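Local coordinates for enoyl-CoA hydratase/carnithine racemase (Thermus thermophilus JL-18, PDB 6SL9), which probably isomerises a CoA thioester of phenylacetic acid catabolism to oxepin-CoA, as a crotonase-family enzyme, at residues Leu17-Pro22 with Leu52-Ala57. Sequence-based numbering, arbitrary orientation.
Sequences LTLNRP and LLLTGA
L17 and L54, paired across two parallel strands of the crotonase fold, illustrate how a beta-alpha-beta unit closes: helix 30-45 carries the chain from one strand to its neighbour. Four backbone bonds join them, the straightest from L17 N to L53 O (2.7 Å, N-H...O angle 176°), the last from A57 N to L19 O (2.8 Å), just past the end of the second strand. Packing is tight on the face bearing L17, L19 and L54. With its CG anti to the backbone N (chi1 177°), L54 leans across the strand gap, and its CD1 meets L17 CB at 3.9 Å and L19 CD2 at 4.0 Å. On the reverse face T18 and T55 stand side by side; the methyl CG2 of T55 faces T18 OG1 at 3.7 Å, while T55 OG1 is hydrogen-bonded to A101 O in the neighbouring strand 98-102. A57 CB still packs against L19 O at 3.3 Å, but past it the contact loosens: P22 CB lies 3.8 Å from A57 O, and a water bonded to A57 O at 2.8 Å reaches P22 O weakly. The chemistry thus divides the work: directional amide bonds fix the register and the side chains of L17, L19 and L54 pack together on one face, whereas A57 and P22 share a thin touch and a water held firmly on one side only.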
loop_
_atom_site.group_PDB
_atom_site.type_symbol
_atom_site.label_atom_id
_atom_site.label_comp_id
_atom_site.label_asym_id
_atom_site.label_seq_id
_atom_site.Cartn_x
_atom_site.Cartn_y
_atom_site.Cartn_z
ATOM N N LEU A 17 -27.431 10.504 6.232
ATOM C CA LEU A 17 -27.937 9.142 6.517
ATOM C C LEU A 17 -27.496 8.717 7.907
ATOM O O LEU A 17 -26.311 8.789 8.202
ATOM C CB LEU A 17 -27.417 8.152 5.479
ATOM C CG LEU A 17 -27.783 8.487 4.028
ATOM C CD1 LEU A 17 -27.263 7.431 3.067
ATOM C CD2 LEU A 17 -29.298 8.704 3.840
ATOM N N THR A 18 -28.427 8.240 8.714
ATOM C CA THR A 18 -28.133 7.837 10.085
ATOM C C THR A 18 -28.606 6.412 10.288
ATOM O O THR A 18 -29.819 6.142 10.190
ATOM C CB THR A 18 -28.729 8.813 11.097
ATOM O OG1 THR A 18 -28.369 10.149 10.791
ATOM C CG2 THR A 18 -28.303 8.450 12.506
ATOM N N LEU A 19 -27.657 5.537 10.597
ATOM C CA LEU A 19 -27.997 4.166 11.025
ATOM C C LEU A 19 -28.826 4.266 12.314
ATOM O O LEU A 19 -28.376 4.907 13.303
ATOM C CB LEU A 19 -26.740 3.309 11.268
ATOM C CG LEU A 19 -25.730 3.295 10.123
ATOM C CD1 LEU A 19 -24.538 2.505 10.549
ATOM C CD2 LEU A 19 -26.314 2.781 8.844
ATOM N N ASN A 20 -29.995 3.615 12.345
ATOM C CA ASN A 20 -30.963 3.920 13.428
ATOM C C ASN A 20 -31.561 2.631 13.990
ATOM O O ASN A 20 -32.772 2.397 13.901
ATOM C CB ASN A 20 -32.045 4.850 12.905
ATOM C CG ASN A 20 -32.944 5.313 14.020
ATOM O OD1 ASN A 20 -32.449 5.537 15.128
ATOM N ND2 ASN A 20 -34.228 5.515 13.719
ATOM N N ARG A 21 -30.716 1.858 14.654
ATOM C CA ARG A 21 -31.143 0.772 15.545
ATOM C C ARG A 21 -30.363 0.889 16.837
ATOM O O ARG A 21 -29.598 -0.016 17.225
ATOM C CB ARG A 21 -30.845 -0.579 14.944
ATOM C CG ARG A 21 -31.587 -1.114 13.749
ATOM C CD ARG A 21 -31.171 -2.609 13.750
ATOM N NE ARG A 21 -31.806 -3.478 14.754
ATOM C CZ ARG A 21 -31.556 -4.775 14.923
ATOM N NH1 ARG A 21 -30.639 -5.392 14.214
ATOM N NH2 ARG A 21 -32.193 -5.481 15.816
ATOM N N PRO A 22 -30.502 2.022 17.542
ATOM C CA PRO A 22 -29.540 2.295 18.611
ATOM C C PRO A 22 -29.573 1.321 19.785
ATOM O O PRO A 22 -28.536 1.094 20.423
ATOM C CB PRO A 22 -29.879 3.729 19.030
ATOM C CG PRO A 22 -31.331 3.914 18.581
ATOM C CD PRO A 22 -31.372 3.156 17.255
ATOM N N LEU A 52 -22.885 13.102 0.460
ATOM C CA LEU A 52 -23.585 12.307 1.477
ATOM C C LEU A 52 -22.744 12.281 2.750
ATOM O O LEU A 52 -21.509 12.383 2.689
ATOM C CB LEU A 52 -23.821 10.902 0.944
ATOM C CG LEU A 52 -24.924 10.735 -0.106
ATOM C CD1 LEU A 52 -24.436 11.175 -1.472
ATOM C CD2 LEU A 52 -25.392 9.311 -0.185
ATOM N N LEU A 53 -23.458 12.148 3.867
ATOM C CA LEU A 53 -22.829 12.040 5.195
ATOM C C LEU A 53 -23.486 10.831 5.879
ATOM O O LEU A 53 -24.720 10.814 5.983
ATOM C CB LEU A 53 -23.064 13.300 6.014
ATOM C CG LEU A 53 -22.590 13.321 7.470
ATOM C CD1 LEU A 53 -21.143 12.976 7.633
ATOM C CD2 LEU A 53 -22.901 14.701 8.054
ATOM N N LEU A 54 -22.702 9.885 6.393
ATOM C CA LEU A 54 -23.202 8.680 7.067
ATOM C C LEU A 54 -22.700 8.693 8.500
ATOM O O LEU A 54 -21.491 8.854 8.731
ATOM C CB LEU A 54 -22.688 7.448 6.293
ATOM C CG LEU A 54 -23.070 6.093 6.922
ATOM C CD1 LEU A 54 -24.581 5.876 6.925
ATOM C CD2 LEU A 54 -22.377 4.992 6.130
ATOM N N THR A 55 -23.614 8.448 9.421
ATOM C CA THR A 55 -23.300 8.365 10.855
ATOM C C THR A 55 -24.238 7.363 11.526
ATOM O O THR A 55 -25.115 6.816 10.866
ATOM C CB THR A 55 -23.346 9.763 11.467
ATOM O OG1 THR A 55 -22.625 9.729 12.707
ATOM C CG2 THR A 55 -24.745 10.293 11.683
ATOM N N GLY A 56 -24.050 7.159 12.825
ATOM C CA GLY A 56 -24.915 6.271 13.609
ATOM C C GLY A 56 -25.671 7.031 14.681
ATOM O O GLY A 56 -25.205 8.034 15.222
ATOM N N ALA A 57 -26.808 6.483 15.054
ATOM C CA ALA A 57 -27.586 6.966 16.204
ATOM C C ALA A 57 -27.102 6.319 17.488
ATOM O O ALA A 57 -26.743 5.179 17.478
ATOM C CB ALA A 57 -29.046 6.653 16.026
HETATM O O HOH W 1 -26.025 2.928 19.010
#